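Local structure of monosaccharide-transporting ATPase (Actinobacillus succinogenes, 5DTE) at residues A[43-46]-A[47-51]; A[92-95]-A[96-99]; A[197-200]-A[201-204]; A[231-234]-A[235-239]. The protein binds the sugar D-allose in the periplasm and probably presents it to an ABC transporter as its solute-binding component. One frame throughout, in Å; residues are numbered along the deposited sequence.

Overall arrangement
The chain folds into two lobes with the bound allose between them, the arrangement of sugar-binding proteins of this family. Contacts 1 and 2, first along the chain, belong to the lobe of the six-stranded parallel sheet: contact 1 on helix 39-54, contact 2 in the loop from strand 87-90 to helix 99-105, their centres about 23 Å apart. In the lobe of the four-stranded parallel sheet follow contact 3, at the loop and first turn of helix 200-213, and contact 4 on helix 225-237. Their centres lie about 13 Å apart, and L204 packs on T233 and A234. Only contact 3 holds a sugar-pocket residue, W198; the others belong to the framework of the lobes.

Contact 1: residues A[43-46]-A[47-51]; sequences SMRQ and GAEET
The guanidinium of R45 receives OE2 of E49 at its edge, near its own plane, whereas the carboxylate of E49 is met from above, 49° out of its plane, the two flat groups standing 84° apart. R45 NE donates to E49 OE2 at 2.6 Å in a salt bridge, and R45 NH1 adds a weaker bond to E49 OE2 at 3.0 Å, so one carboxylate oxygen serves two nitrogens. R45 leaves the backbone with CG anti to N (chi1 178°) and bends at chi2, which carries its end along the helix to the residue four places on.

The side chains of Q46 and E50 only touch, Q46 CG lying 3.7 Å from E50 OE2. Both polar ends look instead to K273, which is hydrogen-bonded to Q46 OE1 and forms a long, weak ion pair with E50 OE2. Beneath run the bonds of helix 39-54, such as A48 N to M44 O at 2.8 Å and E50 N to Q46 O at 3.1 Å. Small A48 suits the side packed on V276 of helix 272-287, while the side chains of R45 and E49 touch V61 and L59 of strand 58-63. Opposite charges one turn apart should partly neutralise each other, which is consistent with both long side chains lying against these two apolar residues.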
# COMPACT_ATOMS: atom_id res chain seq x y z
N SER A 43 9.05 -4.91 -5.69
CA SER A 43 9.25 -5.99 -4.72
C SER A 43 8.18 -7.06 -4.87
O SER A 43 8.44 -8.25 -4.72
CB SER A 43 9.23 -5.42 -3.30
OG SER A 43 8.95 -6.43 -2.37
N MET A 44 6.97 -6.60 -5.16
CA MET A 44 5.83 -7.49 -5.29
C MET A 44 5.89 -8.19 -6.64
O MET A 44 5.54 -9.36 -6.76
CB MET A 44 4.54 -6.70 -5.14
CG MET A 44 3.32 -7.36 -5.74
SD MET A 44 1.81 -6.43 -5.44
CE MET A 44 1.83 -6.32 -3.64
N ARG A 45 6.33 -7.45 -7.66
CA ARG A 45 6.44 -8.04 -8.97
C ARG A 45 7.49 -9.16 -8.94
O ARG A 45 7.30 -10.19 -9.56
CB ARG A 45 6.81 -7.00 -10.03
CG ARG A 45 6.97 -7.65 -11.41
CD ARG A 45 8.23 -7.22 -12.16
NE ARG A 45 8.34 -7.94 -13.43
CZ ARG A 45 7.94 -7.49 -14.61
NH1 ARG A 45 8.08 -8.25 -15.70
NH2 ARG A 45 7.40 -6.29 -14.72
N GLN A 46 8.58 -8.94 -8.20
CA GLN A 46 9.64 -9.93 -8.10
C GLN A 46 9.18 -11.19 -7.37
O GLN A 46 9.44 -12.29 -7.82
CB GLN A 46 10.85 -9.35 -7.39
CG GLN A 46 11.98 -10.34 -7.24
CD GLN A 46 13.19 -9.72 -6.57
OE1 GLN A 46 13.08 -9.13 -5.49
NE2 GLN A 46 14.35 -9.84 -7.21
N GLY A 47 8.49 -11.01 -6.24
CA GLY A 47 7.87 -12.12 -5.55
C GLY A 47 6.84 -12.83 -6.40
O GLY A 47 6.64 -14.03 -6.29
N ALA A 48 6.17 -12.07 -7.27
CA ALA A 48 5.18 -12.63 -8.18
C ALA A 48 5.82 -13.60 -9.15
O ALA A 48 5.22 -14.62 -9.50
CB ALA A 48 4.45 -11.52 -8.96
N GLU A 49 7.02 -13.28 -9.60
CA GLU A 49 7.70 -14.08 -10.60
C GLU A 49 8.36 -15.32 -9.99
O GLU A 49 8.46 -16.36 -10.64
CB GLU A 49 8.71 -13.21 -11.35
CG GLU A 49 8.03 -12.21 -12.25
CD GLU A 49 9.00 -11.31 -13.00
OE1 GLU A 49 10.23 -11.45 -12.79
OE2 GLU A 49 8.53 -10.46 -13.78
N GLU A 50 8.79 -15.20 -8.74
CA GLU A 50 9.24 -16.35 -7.98
C GLU A 50 8.12 -17.37 -7.74
O GLU A 50 8.35 -18.57 -7.82
CB GLU A 50 9.82 -15.89 -6.65
CG GLU A 50 11.05 -15.03 -6.79
CD GLU A 50 11.34 -14.26 -5.51
OE1 GLU A 50 10.53 -14.33 -4.56
OE2 GLU A 50 12.38 -13.55 -5.47
N THR A 51 6.93 -16.89 -7.42
CA THR A 51 5.78 -17.78 -7.23
C THR A 51 5.35 -18.38 -8.58
O THR A 51 4.90 -19.52 -8.65
CB THR A 51 4.59 -17.02 -6.55
OG1 THR A 51 4.86 -16.84 -5.16
CG2 THR A 51 3.26 -17.75 -6.71

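Contact 2: residues A[92-95]-A[96-99]; sequences PNDS and IAFI
D94 OD2 is gripped by two backbone N-H groups, those of I96 and A97. I96 N approaches it at 3.1 Å through the anti lone pair of D94 OD2, while A97 N reaches the same D94 OD2 at 3.2 Å from above the carboxylate plane, 59° out of it. This is an Asx turn with a further bond to the N-H three residues on, that of A97; the short aspartate side chain brings one carboxylate oxygen back to both N-H groups. The D94 side chain also lies against A97, with D94 CB 3.6 Å from A97 CB; the small methyl is on the same side of the carboxylate plane as A97 N. A type I turn follows at once, closed by I99 N to I96 O at 3.1 Å.

F98 folds back over the start of the loop. P92 CA sits over one face in a CH-pi contact, 4.2 Å from the centroid of the F98 ring, and D94 O lies at the ring's edge, 3.4 Å from F98 CD1. The rigid proline holds its CA and CB over the F98 face.

The loop leads from strand 87-90 into helix 99-105, with L73 of helix 70-82 touching N93 and F98, T70 touching D94 and A97, and L119 packing on P92 and F98.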
# COMPACT_ATOMS: atom_id res chain seq x y z
N PRO A 92 -6.22 -2.43 -8.65
CA PRO A 92 -7.04 -1.34 -9.18
C PRO A 92 -6.51 0.07 -8.92
O PRO A 92 -5.56 0.26 -8.18
CB PRO A 92 -8.38 -1.54 -8.47
CG PRO A 92 -8.45 -3.00 -8.32
CD PRO A 92 -7.05 -3.43 -7.96
N ASN A 93 -7.19 1.03 -9.55
CA ASN A 93 -6.74 2.38 -9.76
C ASN A 93 -7.83 3.33 -9.33
O ASN A 93 -7.72 4.55 -9.47
CB ASN A 93 -6.42 2.59 -11.24
CG ASN A 93 -5.02 3.05 -11.48
OD1 ASN A 93 -4.34 3.46 -10.54
ND2 ASN A 93 -4.58 3.01 -12.73
N ASP A 94 -8.89 2.74 -8.81
CA ASP A 94 -10.13 3.43 -8.59
C ASP A 94 -11.10 2.40 -8.03
O ASP A 94 -11.27 1.33 -8.62
CB ASP A 94 -10.63 4.04 -9.90
CG ASP A 94 -11.72 5.05 -9.69
OD1 ASP A 94 -11.54 6.19 -10.18
OD2 ASP A 94 -12.75 4.70 -9.08
N SER A 95 -11.74 2.68 -6.91
CA SER A 95 -12.51 1.64 -6.24
C SER A 95 -13.76 1.26 -7.03
O SER A 95 -14.32 0.17 -6.88
CB SER A 95 -12.89 2.07 -4.82
OG SER A 95 -13.40 3.40 -4.80
N ILE A 96 -14.17 2.16 -7.92
CA ILE A 96 -15.45 2.04 -8.59
C ILE A 96 -15.32 1.80 -10.10
O ILE A 96 -16.05 0.99 -10.67
CB ILE A 96 -16.29 3.28 -8.31
CG1 ILE A 96 -16.57 3.34 -6.81
CG2 ILE A 96 -17.56 3.28 -9.15
CD1 ILE A 96 -17.58 4.36 -6.41
N ALA A 97 -14.37 2.49 -10.72
CA ALA A 97 -14.17 2.43 -12.17
C ALA A 97 -14.01 1.03 -12.72
O ALA A 97 -14.40 0.76 -13.85
CB ALA A 97 -12.97 3.26 -12.54
N PHE A 98 -13.42 0.13 -11.93
CA PHE A 98 -13.14 -1.23 -12.39
C PHE A 98 -14.28 -2.24 -12.24
O PHE A 98 -14.15 -3.39 -12.61
CB PHE A 98 -11.91 -1.78 -11.67
CG PHE A 98 -10.62 -1.16 -12.13
CD1 PHE A 98 -10.21 0.06 -11.62
CD2 PHE A 98 -9.84 -1.79 -13.09
CE1 PHE A 98 -9.04 0.64 -12.05
CE2 PHE A 98 -8.66 -1.21 -13.52
CZ PHE A 98 -8.26 0.00 -13.00
N ILE A 99 -15.41 -1.81 -11.70
CA ILE A 99 -16.52 -2.73 -11.53
C ILE A 99 -17.09 -3.26 -12.86
O ILE A 99 -17.29 -4.47 -12.99
CB ILE A 99 -17.65 -2.08 -10.69
CG1 ILE A 99 -17.22 -2.04 -9.23
CG2 ILE A 99 -18.96 -2.84 -10.83
CD1 ILE A 99 -18.27 -1.42 -8.35

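Contact 3: residues A[197-200]-A[201-204]; sequences NWET and EQAL. With ALL (beta-D-allopyranose), chain E.
At the start of helix 200-213, where E199 holds the N-cap position, the side chain of Q202 reaches back to the loop that carries W198 into the sugar pocket. Its amide works at both ends. Q202 OE1 accepts from N197 ND2 at 3.2 Å, the donor tilted 25° from the carbonyl plane, and Q202 NE2 gives a weak bond to E199 OE2 at 3.1 Å, the carboxylate turned 80° to the amide. Glutamine, both donor and acceptor, can answer the two neighbours at once. N197 has a positive phi of 60°, a conformation that asparagine tolerates comparatively well.

Helical bonding begins here: L204 N meets T200 O at 3.1 Å, almost straight along the C=O direction, while A203 N bonds more weakly to E199 O at 3.3 Å. T200 OG1 turns outward from this pair of segments to N226 O, and A203 and L204 pack against helix 225-237.

In the pocket, the W198 ring covers the exocyclic end of the allose, with ALL C6 over one face and 3.4 Å from W198 CG, the usual apolar partnership of indole with sugar C-H groups. Hydrogen bonds to the same sugar come from K34, E67, D116, R174 and D250.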
# COMPACT_ATOMS: atom_id res chain seq x y z
N ASN A 197 1.40 12.57 -2.07
CA ASN A 197 1.06 11.74 -3.25
C ASN A 197 1.87 10.47 -3.46
O ASN A 197 1.93 9.97 -4.59
CB ASN A 197 1.15 12.57 -4.53
CG ASN A 197 0.07 13.63 -4.63
OD1 ASN A 197 -1.08 13.31 -4.93
ND2 ASN A 197 0.43 14.89 -4.37
N TRP A 198 2.49 9.96 -2.38
CA TRP A 198 3.27 8.71 -2.36
C TRP A 198 4.68 8.82 -2.95
O TRP A 198 5.40 7.82 -3.02
CB TRP A 198 2.52 7.59 -3.10
CG TRP A 198 1.29 7.08 -2.41
CD1 TRP A 198 1.08 6.88 -1.06
CD2 TRP A 198 0.07 6.72 -3.05
NE1 TRP A 198 -0.18 6.40 -0.83
CE2 TRP A 198 -0.83 6.31 -2.03
CE3 TRP A 198 -0.35 6.71 -4.37
CZ2 TRP A 198 -2.11 5.89 -2.32
CZ3 TRP A 198 -1.62 6.29 -4.66
CH2 TRP A 198 -2.49 5.89 -3.64
N GLU A 199 5.06 10.03 -3.37
CA GLU A 199 6.36 10.29 -4.00
C GLU A 199 7.40 10.74 -2.98
O GLU A 199 7.11 11.60 -2.17
CB GLU A 199 6.24 11.37 -5.09
CG GLU A 199 5.98 10.86 -6.51
CD GLU A 199 5.92 11.99 -7.53
OE1 GLU A 199 6.89 12.78 -7.64
OE2 GLU A 199 4.88 12.11 -8.23
N THR A 200 8.61 10.20 -3.05
CA THR A 200 9.71 10.69 -2.22
C THR A 200 9.94 12.20 -2.44
O THR A 200 9.81 12.98 -1.50
CB THR A 200 11.03 9.93 -2.48
OG1 THR A 200 10.93 8.60 -1.96
CG2 THR A 200 12.16 10.59 -1.78
N GLU A 201 10.25 12.60 -3.67
CA GLU A 201 10.66 13.98 -3.95
C GLU A 201 9.64 15.03 -3.45
O GLU A 201 10.04 16.04 -2.89
CB GLU A 201 10.93 14.18 -5.45
CG GLU A 201 11.91 15.32 -5.79
CD GLU A 201 13.36 15.02 -5.42
OE1 GLU A 201 14.17 15.98 -5.30
OE2 GLU A 201 13.70 13.82 -5.26
N GLN A 202 8.35 14.78 -3.62
CA GLN A 202 7.33 15.70 -3.10
C GLN A 202 7.27 15.79 -1.55
O GLN A 202 6.99 16.87 -0.98
CB GLN A 202 5.96 15.31 -3.61
CG GLN A 202 5.82 15.31 -5.10
CD GLN A 202 4.36 15.29 -5.53
OE1 GLN A 202 3.47 15.77 -4.82
NE2 GLN A 202 4.12 14.74 -6.72
N ALA A 203 7.49 14.66 -0.88
CA ALA A 203 7.41 14.63 0.58
C ALA A 203 8.60 15.36 1.18
O ALA A 203 8.52 15.87 2.29
CB ALA A 203 7.34 13.21 1.07
N LEU A 204 9.70 15.43 0.44
CA LEU A 204 10.83 16.26 0.86
C LEU A 204 10.45 17.75 0.81
O LEU A 204 10.68 18.50 1.76
CB LEU A 204 12.07 15.98 0.00
CG LEU A 204 13.35 16.80 0.18
CD1 LEU A 204 14.03 16.51 1.50
CD2 LEU A 204 14.30 16.51 -0.97
C1 ALL E . -0.66 1.60 -2.00
C2 ALL E . 0.14 0.38 -1.59
C3 ALL E . 1.55 0.71 -1.27
C4 ALL E . 2.18 1.59 -2.30
C5 ALL E . 1.33 2.84 -2.43
C6 ALL E . 1.95 3.91 -3.28
O1 ALL E . -1.89 1.25 -2.52
O2 ALL E . -0.48 -0.17 -0.41
O3 ALL E . 1.58 1.42 0.01
O4 ALL E . 3.52 1.93 -1.90
O5 ALL E . 0.06 2.43 -3.01
O6 ALL E . 1.90 3.51 -4.63

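Contact 4: residues A[231-234]-A[235-239]; sequences AVTA and VENAG
V235 and A231 begin the last turns of helix 225-237, which a Schellman motif brings to a close. V235 N bonds to A231 O at 3.2 Å, and its branched side chain stays close to the backbone, V235 CG1 lying 3.5 Å from A231 O. The apolar branches suit a buried place, for they also pack on L211 of helix 200-213 and on L240 and V244 beyond the helix.

E236 comes next, its N bonded almost straight to V232 O at 3.0 Å. Its side chain runs beside that of V232, pointing the same way, with E236 CD 4.2 Å from V232 CG1. The extended chain carries the carboxylate to K263, which makes a salt bridge to E236 OE2; glutamate thus offers methylenes to the valine and charge to the lysine.

N237 is exposed, as befits a polar amide on the outer side of the helix. N237 N donates to T233 O at 2.9 Å, and the side chain, with CG standing beside the backbone N (chi1 -89°), puts N237 CG against T233 O. T233 settles its own hydroxyl on I229 O within the helix, while A231 and A234, small enough for close packing, touch T207 of helix 200-213.

A238 is the first residue to leave helical geometry, though A238 N still bonds to A234 O at 2.7 Å. G239 follows as the C-prime residue, at a phi of 64° that a residue without a side chain adopts easily. The motif is finished by L240 N turning to V235 O and by a weak bond from G239 N to E236 O at 3.4 Å.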
# COMPACT_ATOMS: atom_id res chain seq x y z
N ALA A 231 10.72 12.37 3.97
CA ALA A 231 10.50 13.13 5.18
C ALA A 231 11.73 13.12 6.09
O ALA A 231 12.06 14.13 6.72
CB ALA A 231 9.30 12.58 5.91
N VAL A 232 12.40 11.98 6.14
CA VAL A 232 13.65 11.88 6.90
C VAL A 232 14.72 12.83 6.35
O VAL A 232 15.38 13.53 7.10
CB VAL A 232 14.20 10.44 6.91
CG1 VAL A 232 15.58 10.40 7.55
CG2 VAL A 232 13.25 9.51 7.63
N THR A 233 14.86 12.86 5.03
CA THR A 233 15.83 13.74 4.36
C THR A 233 15.62 15.20 4.72
O THR A 233 16.58 15.95 4.87
CB THR A 233 15.75 13.58 2.84
OG1 THR A 233 15.84 12.19 2.51
CG2 THR A 233 16.87 14.34 2.16
N ALA A 234 14.36 15.60 4.85
CA ALA A 234 14.02 16.92 5.33
C ALA A 234 14.56 17.14 6.74
O ALA A 234 15.33 18.08 6.96
CB ALA A 234 12.52 17.12 5.30
N VAL A 235 14.19 16.30 7.71
CA VAL A 235 14.62 16.57 9.08
C VAL A 235 16.17 16.60 9.17
O VAL A 235 16.71 17.50 9.80
CB VAL A 235 14.00 15.57 10.12
CG1 VAL A 235 12.51 15.48 9.93
CG2 VAL A 235 14.62 14.20 10.06
N GLU A 236 16.88 15.70 8.50
CA GLU A 236 18.35 15.70 8.54
C GLU A 236 18.95 16.91 7.81
O GLU A 236 20.02 17.41 8.19
CB GLU A 236 18.90 14.40 7.95
CG GLU A 236 18.65 13.17 8.84
CD GLU A 236 19.40 11.93 8.37
OE1 GLU A 236 19.52 11.72 7.14
OE2 GLU A 236 19.87 11.16 9.24
N ASN A 237 18.27 17.36 6.76
CA ASN A 237 18.63 18.61 6.12
C ASN A 237 18.48 19.72 7.12
O ASN A 237 19.35 20.57 7.28
CB ASN A 237 17.76 18.89 4.89
CG ASN A 237 18.32 18.29 3.60
OD1 ASN A 237 19.27 17.50 3.60
ND2 ASN A 237 17.72 18.68 2.49
N ALA A 238 17.36 19.68 7.83
CA ALA A 238 16.98 20.76 8.74
C ALA A 238 17.74 20.71 10.07
O ALA A 238 17.39 21.40 11.02
CB ALA A 238 15.49 20.70 8.98
N GLY A 239 18.79 19.88 10.12
CA GLY A 239 19.55 19.70 11.34
C GLY A 239 18.75 19.08 12.47
O GLY A 239 19.10 19.24 13.65